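Local coordinates for malic enzyme (Entamoeba histolytica, PDB 3NV9), which probably catalyses the NAD(P)-dependent oxidative decarboxylation of malate to pyruvate, as a member of the malic enzyme family, at residues A[255-260]-A[271-276]; A[247-252]-A[283-288]; A[221-226]-A[289-294]; A[193-198]-A[227-232]. All coordinates share one frame; numbering follows the deposited sequence.

Contact 1 of 4, residues A[255-260]-A[271-276]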
loop_
_atom_site.group_PDB
_atom_site.type_symbol
_atom_site.label_atom_id
_atom_site.label_comp_id
_atom_site.label_asym_id
_atom_site.label_seq_id
_atom_site.Cartn_x
_atom_site.Cartn_y
_atom_site.Cartn_z
ATOM N N GLY A 255 -26.492 27.490 16.618
ATOM C CA GLY A 255 -27.098 28.616 15.862
ATOM C C GLY A 255 -26.231 29.268 14.768
ATOM O O GLY A 255 -25.060 28.879 14.562
ATOM N N SER A 256 -26.787 30.268 14.072
ATOM C CA SER A 256 -26.129 30.822 12.884
ATOM C C SER A 256 -24.770 31.405 13.167
ATOM O O SER A 256 -24.452 31.723 14.306
ATOM C CB SER A 256 -27.006 31.802 12.101
ATOM O OG SER A 256 -27.046 33.102 12.659
ATOM N N LEU A 257 -23.952 31.449 12.128
ATOM C CA LEU A 257 -22.652 32.047 12.201
ATOM C C LEU A 257 -22.814 33.505 11.738
ATOM O O LEU A 257 -23.571 33.822 10.790
ATOM C CB LEU A 257 -21.645 31.285 11.343
ATOM C CG LEU A 257 -20.919 30.079 11.961
ATOM C CD1 LEU A 257 -21.908 28.975 12.315
ATOM C CD2 LEU A 257 -19.786 29.539 11.064
ATOM N N HIS A 258 -22.124 34.382 12.470
ATOM C CA HIS A 258 -22.242 35.849 12.341
ATOM C C HIS A 258 -21.127 36.445 13.191
ATOM O O HIS A 258 -20.459 35.715 13.928
ATOM C CB HIS A 258 -23.638 36.350 12.757
ATOM C CG HIS A 258 -24.040 36.007 14.167
ATOM N ND1 HIS A 258 -23.326 36.412 15.278
ATOM C CD2 HIS A 258 -25.110 35.321 14.646
ATOM C CE1 HIS A 258 -23.926 35.975 16.374
ATOM N NE2 HIS A 258 -25.014 35.313 16.021
ATOM N N ASN A 259 -20.903 37.756 13.079
ATOM C CA ASN A 259 -19.759 38.399 13.764
ATOM C C ASN A 259 -19.895 38.543 15.287
ATOM O O ASN A 259 -18.953 38.985 15.924
ATOM C CB ASN A 259 -19.336 39.736 13.103
ATOM C CG ASN A 259 -20.403 40.822 13.201
ATOM O OD1 ASN A 259 -21.264 40.809 14.082
ATOM N ND2 ASN A 259 -20.339 41.782 12.277
ATOM N N GLY A 260 -21.048 38.147 15.845
ATOM C CA GLY A 260 -21.249 38.111 17.308
ATOM C C GLY A 260 -21.042 36.758 18.022
ATOM O O GLY A 260 -21.575 36.525 19.141
ATOM N N TYR A 271 -10.531 28.920 12.913
ATOM C CA TYR A 271 -10.417 30.132 12.109
ATOM C C TYR A 271 -11.299 30.126 10.811
ATOM O O TYR A 271 -11.855 31.172 10.443
ATOM C CB TYR A 271 -8.965 30.402 11.762
ATOM C CG TYR A 271 -8.387 29.506 10.681
ATOM C CD1 TYR A 271 -8.369 29.906 9.336
ATOM C CD2 TYR A 271 -7.829 28.265 10.999
ATOM C CE1 TYR A 271 -7.827 29.093 8.332
ATOM C CE2 TYR A 271 -7.288 27.438 10.009
ATOM C CZ TYR A 271 -7.290 27.853 8.668
ATOM O OH TYR A 271 -6.746 27.010 7.681
ATOM N N ARG A 272 -11.437 28.963 10.140
ATOM C CA ARG A 272 -12.282 28.893 8.945
ATOM C C ARG A 272 -13.750 29.262 9.261
ATOM O O ARG A 272 -14.400 30.002 8.520
ATOM C CB ARG A 272 -12.108 27.542 8.183
ATOM C CG ARG A 272 -10.671 26.977 8.181
ATOM C CD ARG A 272 -10.113 26.431 6.828
ATOM N NE ARG A 272 -9.912 27.519 5.911
ATOM C CZ ARG A 272 -9.034 27.611 4.909
ATOM N NH1 ARG A 272 -8.154 26.644 4.549
ATOM N NH2 ARG A 272 -9.059 28.767 4.259
ATOM N N LYS A 273 -14.282 28.796 10.384
ATOM C CA LYS A 273 -15.642 29.220 10.747
ATOM C C LYS A 273 -15.649 30.726 11.059
ATOM O O LYS A 273 -16.632 31.424 10.764
ATOM C CB LYS A 273 -16.240 28.412 11.912
ATOM C CG LYS A 273 -16.325 26.885 11.705
ATOM C CD LYS A 273 -16.767 26.155 13.007
ATOM C CE LYS A 273 -18.104 26.664 13.586
ATOM N NZ LYS A 273 -18.517 25.957 14.842
ATOM N N TRP A 274 -14.543 31.209 11.614
ATOM C CA TRP A 274 -14.399 32.622 11.973
ATOM C C TRP A 274 -14.431 33.592 10.763
ATOM O O TRP A 274 -15.193 34.584 10.790
ATOM C CB TRP A 274 -13.158 32.850 12.852
ATOM C CG TRP A 274 -13.061 34.288 13.277
ATOM C CD1 TRP A 274 -11.980 35.136 13.112
ATOM C CD2 TRP A 274 -14.105 35.070 13.892
ATOM N NE1 TRP A 274 -12.306 36.378 13.601
ATOM C CE2 TRP A 274 -13.594 36.362 14.084
ATOM C CE3 TRP A 274 -15.409 34.787 14.316
ATOM C CZ2 TRP A 274 -14.353 37.382 14.675
ATOM C CZ3 TRP A 274 -16.174 35.797 14.884
ATOM C CH2 TRP A 274 -15.647 37.078 15.059
ATOM N N GLU A 275 -13.641 33.285 9.721
ATOM C CA GLU A 275 -13.663 34.018 8.433
ATOM C C GLU A 275 -15.096 34.091 7.882
ATOM O O GLU A 275 -15.566 35.136 7.439
ATOM C CB GLU A 275 -12.707 33.349 7.445
ATOM C CG GLU A 275 -12.880 33.715 5.940
ATOM C CD GLU A 275 -12.350 35.120 5.565
ATOM O OE1 GLU A 275 -11.629 35.736 6.388
ATOM O OE2 GLU A 275 -12.668 35.612 4.450
ATOM N N ILE A 276 -15.799 32.967 7.963
ATOM C CA ILE A 276 -17.212 32.878 7.593
ATOM C C ILE A 276 -18.132 33.665 8.535
ATOM O O ILE A 276 -19.189 34.148 8.114
ATOM C CB ILE A 276 -17.625 31.373 7.521
ATOM C CG1 ILE A 276 -16.967 30.726 6.305
ATOM C CG2 ILE A 276 -19.155 31.172 7.571
ATOM C CD1 ILE A 276 -16.881 29.202 6.378
#
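Leu257, just past the short edge strand 255-256, sets its CD2 methyl against the helical segment 271-276. With CG anti to the carbonyl carbon (chi1 -86°), this methyl reaches two side chains one helical turn apart. CD2 of Leu257 lies 3.8 Å from CB of Lys273 and 3.9 Å from CG2 of Ile276, and it also approaches the helix backbone, 3.7 Å from Lys273 O. The leucine and lysine side chains cross at about a right angle. The lysine then bends at chi3, and its NZ forms a salt bridge with Asp252 at the end of strand 248-252. Both segments belong to the Rossmann-type NAD-binding domain, where strand 255-256 runs antiparallel along the edge of the sheet. The chain between them passes through helix 262-266, whose Ile264 touches Leu257, Lys273 and Trp274. The His258 side chain starts away from segment 271-276. Its ND1 accepts a bond of 2.9 Å from Gly260 N, which lies in the imidazole plane although the N-H points off line (137°), a bond that closes a small local turn. At Asn259 it is the carbonyl that meets the helix: Asn259 O is 3.9 Å from CH2 of Trp274, near the indole plane at the ring edge. The Asn259 side chain runs off from the helix, its OD1 hydrogen-bonded to Lys284 NZ.

Contact 2 of 4, residues A[247-252]-A[283-288]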
loop_
_atom_site.group_PDB
_atom_site.type_symbol
_atom_site.label_atom_id
_atom_site.label_comp_id
_atom_site.label_asym_id
_atom_site.label_seq_id
_atom_site.Cartn_x
_atom_site.Cartn_y
_atom_site.Cartn_z
ATOM N N LYS A 247 -25.438 37.100 1.120
ATOM C CA LYS A 247 -26.692 36.369 0.905
ATOM C C LYS A 247 -26.653 34.937 1.490
ATOM O O LYS A 247 -27.566 34.147 1.259
ATOM C CB LYS A 247 -27.031 36.307 -0.597
ATOM C CG LYS A 247 -27.268 37.659 -1.302
ATOM C CD LYS A 247 -28.128 37.402 -2.569
ATOM C CE LYS A 247 -28.219 38.603 -3.534
ATOM N NZ LYS A 247 -26.865 39.043 -3.992
ATOM N N ILE A 248 -25.592 34.637 2.226
ATOM C CA ILE A 248 -25.242 33.283 2.679
ATOM C C ILE A 248 -25.358 33.147 4.224
ATOM O O ILE A 248 -24.834 33.979 4.954
ATOM C CB ILE A 248 -23.785 32.945 2.211
ATOM C CG1 ILE A 248 -23.787 32.459 0.760
ATOM C CG2 ILE A 248 -23.150 31.859 3.039
ATOM C CD1 ILE A 248 -22.436 32.228 0.244
ATOM N N VAL A 249 -26.033 32.111 4.724
ATOM C CA VAL A 249 -25.932 31.827 6.149
ATOM C C VAL A 249 -25.432 30.397 6.396
ATOM O O VAL A 249 -26.048 29.448 5.881
ATOM C CB VAL A 249 -27.305 31.797 6.872
ATOM C CG1 VAL A 249 -27.128 32.130 8.350
ATOM C CG2 VAL A 249 -28.368 32.590 6.180
ATOM N N MET A 250 -24.406 30.241 7.228
ATOM C CA MET A 250 -24.087 28.919 7.805
ATOM C C MET A 250 -24.596 28.669 9.277
ATOM O O MET A 250 -24.521 29.561 10.121
ATOM C CB MET A 250 -22.591 28.667 7.681
ATOM C CG MET A 250 -22.108 27.437 8.356
ATOM S SD MET A 250 -20.642 26.859 7.502
ATOM C CE MET A 250 -19.283 27.644 8.284
ATOM N N PHE A 251 -25.096 27.468 9.587
ATOM C CA PHE A 251 -25.437 27.123 10.990
ATOM C C PHE A 251 -24.544 26.018 11.575
ATOM O O PHE A 251 -24.249 25.019 10.904
ATOM C CB PHE A 251 -26.896 26.715 11.154
ATOM C CG PHE A 251 -27.885 27.800 10.832
ATOM C CD1 PHE A 251 -28.108 28.203 9.496
ATOM C CD2 PHE A 251 -28.639 28.419 11.859
ATOM C CE1 PHE A 251 -29.048 29.227 9.196
ATOM C CE2 PHE A 251 -29.615 29.438 11.559
ATOM C CZ PHE A 251 -29.808 29.843 10.246
ATOM N N ASP A 252 -24.099 26.200 12.824
ATOM C CA ASP A 252 -23.510 25.095 13.571
ATOM C C ASP A 252 -24.527 24.569 14.615
ATOM O O ASP A 252 -25.724 24.896 14.521
ATOM C CB ASP A 252 -22.170 25.508 14.165
ATOM C CG ASP A 252 -22.314 26.512 15.256
ATOM O OD1 ASP A 252 -23.471 26.815 15.597
ATOM O OD2 ASP A 252 -21.278 26.992 15.752
ATOM N N SER A 283 -27.485 39.899 8.311
ATOM C CA SER A 283 -28.755 39.760 9.044
ATOM C C SER A 283 -28.817 39.024 10.438
ATOM O O SER A 283 -29.809 39.146 11.160
ATOM C CB SER A 283 -29.738 39.101 8.076
ATOM O OG SER A 283 -31.040 39.115 8.585
ATOM N N LYS A 284 -27.781 38.274 10.823
ATOM C CA LYS A 284 -27.810 37.513 12.090
ATOM C C LYS A 284 -29.004 36.583 12.265
ATOM O O LYS A 284 -29.588 36.555 13.341
ATOM C CB LYS A 284 -27.789 38.454 13.292
ATOM C CG LYS A 284 -26.467 38.501 14.042
ATOM C CD LYS A 284 -25.459 39.412 13.401
ATOM C CE LYS A 284 -24.613 40.094 14.483
ATOM N NZ LYS A 284 -24.164 41.419 14.028
ATOM N N PHE A 285 -29.370 35.815 11.243
ATOM C CA PHE A 285 -30.554 34.952 11.333
ATOM C C PHE A 285 -30.626 34.143 12.626
ATOM O O PHE A 285 -29.636 33.561 13.053
ATOM C CB PHE A 285 -30.607 33.990 10.155
ATOM C CG PHE A 285 -31.111 34.608 8.881
ATOM C CD1 PHE A 285 -30.254 34.781 7.796
ATOM C CD2 PHE A 285 -32.453 34.992 8.760
ATOM C CE1 PHE A 285 -30.724 35.323 6.582
ATOM C CE2 PHE A 285 -32.936 35.528 7.572
ATOM C CZ PHE A 285 -32.063 35.696 6.473
ATOM N N GLY A 286 -31.810 34.084 13.220
ATOM C CA GLY A 286 -31.946 33.586 14.566
ATOM C C GLY A 286 -32.441 32.170 14.641
ATOM O O GLY A 286 -32.504 31.607 15.722
ATOM N N SER A 287 -32.819 31.610 13.492
ATOM C CA SER A 287 -33.172 30.195 13.400
ATOM C C SER A 287 -33.121 29.687 11.949
ATOM O O SER A 287 -33.487 30.417 10.998
ATOM C CB SER A 287 -34.561 29.946 13.988
ATOM O OG SER A 287 -35.571 30.372 13.096
ATOM N N ILE A 288 -32.696 28.429 11.794
ATOM C CA ILE A 288 -32.646 27.782 10.477
ATOM C C ILE A 288 -33.909 28.091 9.701
ATOM O O ILE A 288 -33.832 28.414 8.526
ATOM C CB ILE A 288 -32.465 26.240 10.546
ATOM C CG1 ILE A 288 -31.188 25.868 11.286
ATOM C CG2 ILE A 288 -32.442 25.653 9.136
ATOM C CD1 ILE A 288 -31.145 24.390 11.764
#
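Ile288 lies over the ring of Phe251 in a CH-pi contact, its CG1 3.8 Å from the ring centroid and 19° off the normal. Phe251 CG, anti to the carbonyl carbon (chi1 -63°), swings the ring under the isoleucine. CG1 sits toward the CD2 side of the six-membered ring, while CA of Ile288, 3.5 Å from Phe251 CZ, also lies over a face. Backbone against ring is the second kind of contact: Phe251 CE2 comes to 3.3 Å from Ile288 N. That peptide leads into helix 288-292, which Ser287 N-caps through a bond from Glu290 N to its OG. Apolar packing of side chains makes up the rest. CG2 of Val249 presses closely on Phe285, 3.3 Å from its CD1, the valine meeting the phenylalanine nearly perpendicularly. Phe285 CB looks obliquely on the Phe251 ring, 4.2 Å from CZ, linking the two patches. No hydrogen bond spans the segments; Phe285 is instead held by its backbone, with N bonded to Asn281 OD1 and O to Ser256 OG. In the Rossmann-type domain, Ala291 of helix 288-292 touches both Val249 and Phe251, whereas Ile248 and Met250, alternating with them along strand 248-252, pack against Leu235 of helix 229-240.

Contact 3 of 4, residues A[221-226]-A[289-294]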
loop_
_atom_site.group_PDB
_atom_site.type_symbol
_atom_site.label_atom_id
_atom_site.label_comp_id
_atom_site.label_asym_id
_atom_site.label_seq_id
_atom_site.Cartn_x
_atom_site.Cartn_y
_atom_site.Cartn_z
ATOM N N ARG A 221 -29.880 33.293 -2.452
ATOM C CA ARG A 221 -29.728 33.132 -1.038
ATOM C C ARG A 221 -29.420 31.653 -0.736
ATOM O O ARG A 221 -30.181 30.737 -1.082
ATOM C CB ARG A 221 -30.996 33.624 -0.305
ATOM C CG ARG A 221 -31.242 35.173 -0.331
ATOM C CD ARG A 221 -32.395 35.542 0.686
ATOM N NE ARG A 221 -31.969 35.109 2.015
ATOM C CZ ARG A 221 -32.509 34.109 2.716
ATOM N NH1 ARG A 221 -33.565 33.426 2.278
ATOM N NH2 ARG A 221 -31.958 33.773 3.866
ATOM N N MET A 222 -28.312 31.430 -0.061
ATOM C CA MET A 222 -27.891 30.071 0.249
ATOM C C MET A 222 -27.785 29.827 1.759
ATOM O O MET A 222 -27.091 30.594 2.448
ATOM C CB MET A 222 -26.564 29.805 -0.440
ATOM C CG MET A 222 -26.671 29.958 -1.961
ATOM S SD MET A 222 -25.093 29.510 -2.639
ATOM C CE MET A 222 -25.245 30.166 -4.339
ATOM N N VAL A 223 -28.481 28.788 2.254
ATOM C CA VAL A 223 -28.372 28.354 3.662
ATOM C C VAL A 223 -27.564 27.028 3.821
ATOM O O VAL A 223 -27.955 26.005 3.260
ATOM C CB VAL A 223 -29.750 28.142 4.306
ATOM C CG1 VAL A 223 -29.611 27.710 5.816
ATOM C CG2 VAL A 223 -30.611 29.393 4.164
ATOM N N PHE A 224 -26.481 27.060 4.607
ATOM C CA PHE A 224 -25.675 25.896 4.901
ATOM C C PHE A 224 -25.936 25.279 6.292
ATOM O O PHE A 224 -25.716 25.940 7.295
ATOM C CB PHE A 224 -24.208 26.242 4.766
ATOM C CG PHE A 224 -23.803 26.592 3.361
ATOM C CD1 PHE A 224 -24.098 27.852 2.827
ATOM C CD2 PHE A 224 -23.079 25.683 2.578
ATOM C CE1 PHE A 224 -23.689 28.200 1.493
ATOM C CE2 PHE A 224 -22.651 26.010 1.260
ATOM C CZ PHE A 224 -22.979 27.260 0.702
ATOM N N ILE A 225 -26.447 24.042 6.335
ATOM C CA ILE A 225 -26.768 23.369 7.613
ATOM C C ILE A 225 -25.559 22.514 7.991
ATOM O O ILE A 225 -25.287 21.462 7.336
ATOM C CB ILE A 225 -28.008 22.435 7.553
ATOM C CG1 ILE A 225 -29.210 23.066 6.826
ATOM C CG2 ILE A 225 -28.371 21.858 8.959
ATOM C CD1 ILE A 225 -29.805 24.242 7.442
ATOM N N GLY A 226 -24.810 22.996 8.991
ATOM C CA GLY A 226 -23.609 22.310 9.480
ATOM C C GLY A 226 -22.371 23.142 9.198
ATOM O O GLY A 226 -22.262 23.723 8.130
ATOM N N ALA A 289 -35.066 27.987 10.353
ATOM C CA ALA A 289 -36.383 28.267 9.725
ATOM C C ALA A 289 -36.564 29.722 9.234
ATOM O O ALA A 289 -37.259 29.955 8.237
ATOM C CB ALA A 289 -37.525 27.872 10.677
ATOM N N GLU A 290 -35.971 30.687 9.953
ATOM C CA GLU A 290 -36.001 32.097 9.546
ATOM C C GLU A 290 -35.119 32.227 8.311
ATOM O O GLU A 290 -35.467 32.875 7.332
ATOM C CB GLU A 290 -35.505 33.042 10.672
ATOM C CG GLU A 290 -36.590 33.361 11.799
ATOM C CD GLU A 290 -36.010 33.992 13.112
ATOM O OE1 GLU A 290 -36.242 33.437 14.215
ATOM O OE2 GLU A 290 -35.330 35.049 13.029
ATOM N N ALA A 291 -33.963 31.603 8.371
ATOM C CA ALA A 291 -33.072 31.614 7.247
ATOM C C ALA A 291 -33.731 31.024 5.975
ATOM O O ALA A 291 -33.633 31.607 4.910
ATOM C CB ALA A 291 -31.810 30.880 7.601
ATOM N N CYS A 292 -34.448 29.911 6.109
ATOM C CA CYS A 292 -34.860 29.147 4.964
ATOM C C CYS A 292 -35.947 29.777 4.121
ATOM O O CYS A 292 -35.966 29.605 2.895
ATOM C CB CYS A 292 -35.258 27.724 5.377
ATOM S SG CYS A 292 -33.837 26.702 5.702
ATOM N N VAL A 293 -36.881 30.480 4.753
ATOM C CA VAL A 293 -37.964 31.129 3.981
ATOM C C VAL A 293 -37.376 32.007 2.867
ATOM O O VAL A 293 -36.415 32.761 3.077
ATOM C CB VAL A 293 -39.013 31.844 4.921
ATOM C CG1 VAL A 293 -38.337 32.393 6.183
ATOM C CG2 VAL A 293 -39.864 32.904 4.163
ATOM N N GLY A 294 -37.904 31.831 1.669
ATOM C CA GLY A 294 -37.354 32.473 0.481
ATOM C C GLY A 294 -35.979 32.039 -0.021
ATOM O O GLY A 294 -35.480 32.596 -1.002
#
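Arg221 grips the carbonyl oxygen of Ala291 end-on with both terminal nitrogens. The shorter and straighter bond runs from NH2 of Arg221 to Ala291 O, 2.9 Å long with an angle of 157° at the hydrogen, and lies in the carbonyl plane on a lone pair. The second, from NH1 to the same Ala291 O, is 3.2 Å long and more bent (141°); NH1 stands nearly along the C=O axis. The oxygen falls practically in the guanidinium plane, so the two bonds fix the rotation of the flat group. A bend at chi3 (60°) turns the arginine back toward the helix after its extended start. NH1 of Arg221 is also 3.0 Å from Val293 O, where the chain is leaving helix 288-292. A positive charge at this carboxyl end would probably be favoured by the helix dipole.

Beyond the polar grip, Val223 packs on the same last turn. Its CG2 is 3.9 Å from CB of Ala291, beside that residue's carbonyl, and CG1 faces SG of Cys292 more loosely at 4.3 Å. Strand 222-225 runs parallel between strands 248-252 and 297-300 of the Rossmann-type sheet. Helix 288-292 covers the Val223 side, while Met222 and Phe224 point to the other face, where they meet Ile238 of helix 229-240.

Contact 4 of 4, residues A[193-198]-A[227-232]. With SO4 (sulfate ion), chain G.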
loop_
_atom_site.group_PDB
_atom_site.type_symbol
_atom_site.label_atom_id
_atom_site.label_comp_id
_atom_site.label_asym_id
_atom_site.label_seq_id
_atom_site.Cartn_x
_atom_site.Cartn_y
_atom_site.Cartn_z
ATOM N N ASP A 193 -9.657 15.146 1.343
ATOM C CA ASP A 193 -10.705 14.887 0.368
ATOM C C ASP A 193 -12.018 15.484 0.864
ATOM O O ASP A 193 -12.710 16.143 0.108
ATOM C CB ASP A 193 -10.833 13.367 0.176
ATOM C CG ASP A 193 -11.678 12.952 -1.043
ATOM O OD1 ASP A 193 -11.998 13.811 -1.898
ATOM O OD2 ASP A 193 -12.051 11.747 -1.103
ATOM N N ASP A 194 -12.354 15.275 2.140
ATOM C CA ASP A 194 -13.583 15.889 2.702
ATOM C C ASP A 194 -13.628 17.422 2.663
ATOM O O ASP A 194 -14.703 17.990 2.778
ATOM C CB ASP A 194 -13.776 15.457 4.138
ATOM C CG ASP A 194 -13.843 14.006 4.257
ATOM O OD1 ASP A 194 -14.946 13.447 4.054
ATOM O OD2 ASP A 194 -12.782 13.422 4.537
ATOM N N GLN A 195 -12.475 18.068 2.517
ATOM C CA GLN A 195 -12.443 19.524 2.396
ATOM C C GLN A 195 -12.586 19.904 0.917
ATOM O O GLN A 195 -13.699 19.993 0.458
ATOM C CB GLN A 195 -11.208 20.132 3.067
ATOM C CG GLN A 195 -11.336 20.268 4.611
ATOM C CD GLN A 195 -10.034 20.699 5.242
ATOM O OE1 GLN A 195 -9.532 21.789 5.003
ATOM N NE2 GLN A 195 -9.432 19.806 5.984
ATOM N N GLN A 196 -11.500 20.071 0.164
ATOM C CA GLN A 196 -11.654 20.537 -1.234
ATOM C C GLN A 196 -12.367 19.499 -2.200
ATOM O O GLN A 196 -13.095 19.863 -3.116
ATOM C CB GLN A 196 -10.289 20.927 -1.808
ATOM C CG GLN A 196 -9.527 22.016 -1.068
ATOM C CD GLN A 196 -8.052 22.002 -1.449
ATOM O OE1 GLN A 196 -7.402 20.952 -1.362
ATOM N NE2 GLN A 196 -7.520 23.164 -1.905
ATOM N N GLY A 197 -12.160 18.209 -1.945
ATOM C CA GLY A 197 -12.791 17.164 -2.731
ATOM C C GLY A 197 -14.290 17.282 -2.756
ATOM O O GLY A 197 -14.883 17.425 -3.834
ATOM N N THR A 198 -14.903 17.238 -1.574
ATOM C CA THR A 198 -16.354 17.430 -1.425
ATOM C C THR A 198 -16.837 18.772 -1.957
ATOM O O THR A 198 -17.864 18.861 -2.555
ATOM C CB THR A 198 -16.781 17.276 0.066
ATOM O OG1 THR A 198 -16.481 15.945 0.506
ATOM C CG2 THR A 198 -18.299 17.583 0.269
ATOM N N ALA A 227 -21.447 23.199 10.152
ATOM C CA ALA A 227 -20.183 23.884 9.990
ATOM C C ALA A 227 -19.004 22.929 10.029
ATOM O O ALA A 227 -17.886 23.328 10.388
ATOM C CB ALA A 227 -20.003 24.910 11.055
ATOM N N GLY A 228 -19.229 21.686 9.618
ATOM C CA GLY A 228 -18.130 20.730 9.528
ATOM C C GLY A 228 -17.120 21.090 8.456
ATOM O O GLY A 228 -17.240 22.130 7.794
ATOM N N SER A 229 -16.127 20.230 8.272
ATOM C CA SER A 229 -15.000 20.555 7.387
ATOM C C SER A 229 -15.434 20.551 5.937
ATOM O O SER A 229 -14.958 21.369 5.171
ATOM C CB SER A 229 -13.827 19.630 7.593
ATOM O OG SER A 229 -14.123 18.346 7.063
ATOM N N SER A 230 -16.355 19.656 5.575
ATOM C CA SER A 230 -16.956 19.676 4.200
ATOM C C SER A 230 -17.748 20.945 3.896
ATOM O O SER A 230 -17.470 21.619 2.923
ATOM C CB SER A 230 -17.828 18.458 3.917
ATOM O OG SER A 230 -17.017 17.293 3.977
ATOM N N ASN A 231 -18.739 21.239 4.723
ATOM C CA ASN A 231 -19.594 22.384 4.502
ATOM C C ASN A 231 -18.860 23.729 4.439
ATOM O O ASN A 231 -19.172 24.596 3.587
ATOM C CB ASN A 231 -20.720 22.410 5.524
ATOM C CG ASN A 231 -22.071 22.209 4.886
ATOM O OD1 ASN A 231 -22.164 21.749 3.750
ATOM N ND2 ASN A 231 -23.130 22.598 5.590
ATOM N N THR A 232 -17.906 23.878 5.348
ATOM C CA THR A 232 -17.015 25.019 5.455
ATOM C C THR A 232 -16.295 25.240 4.123
ATOM O O THR A 232 -16.212 26.377 3.624
ATOM C CB THR A 232 -15.983 24.754 6.618
ATOM O OG1 THR A 232 -16.505 25.237 7.848
ATOM C CG2 THR A 232 -14.680 25.414 6.415
HETATM S S SO4 G . -21.412 21.746 13.471
HETATM O O1 SO4 G . -22.764 21.959 12.911
HETATM O O2 SO4 G . -20.459 22.824 13.193
HETATM O O3 SO4 G . -21.443 21.594 14.950
HETATM O O4 SO4 G . -20.882 20.588 12.767
HETATM O O HOH W 1 -16.854 14.631 2.783
HETATM O O HOH W 2 -17.663 14.793 5.743
#
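The backbone carbonyl of Asp194 meets Ser230 where the wider pi-type turn 193-197, early in helix 193-213, lies against the first turn of helix 229-240, the CA atoms of Gln195 and Ser230 being 4.9 Å apart. The latter helix follows strand 222-225 through the glycine-rich turn of a Rossmann fold, in which such turns typically hold the dinucleotide pyrophosphate. Ser230 carries the polar contact: its OG, anti to the carbonyl carbon (chi1 -63°), donates to Asp194 O at 2.7 Å, tilted 19° from the carbonyl plane. The same oxygen receives a CA-H...O contact from Ser230 CA at 3.2 Å. Gln195 CG rests 3.9 Å from CB of Ser229, and the CG2 methyl of Thr198 lies against Ser230 CB. One water joins three side chains, 2.6 Å from Asp194 OD1 and bonded to Thr198 OG1 and Ser230 OG, giving its protons to the carboxylate and to the serine. Asp194 OD2 is bound by Asp169 N, so both carboxylate oxygens have partners, and Thr198 OG1 is also bonded to Asn359 ND2. Within the glycine-rich turn, Ala227 N is shared by two weak hydrogen bonds to a sulfate ion, probably from the crystallisation liquor: to O2 and, straighter, to O1 at 3.3 Å.

Overall arrangement
Helix 193-213 opens contact 4, but strand 222-225, which opens contact 3, comes before contact 4 closes at 227-232, so these two cross. The turn after the strand is tied back to helix 229-240, Gly226 O accepting a bond from Asn231 ND2. After helix 229-240, strand 248-252 opens contact 2, and strand 255-256 opens contact 1. The loops then close in reverse order: contact 1 at 271-276, contact 2 at 283-288 and contact 3 at 289-294, each nested in the next. Contacts 1, 2 and 3 share one sheet, whose three neighbouring strands they tie to helices 271-279 and 288-292 and the loop between. Contact 4 joins that region to the start of helix 193-213.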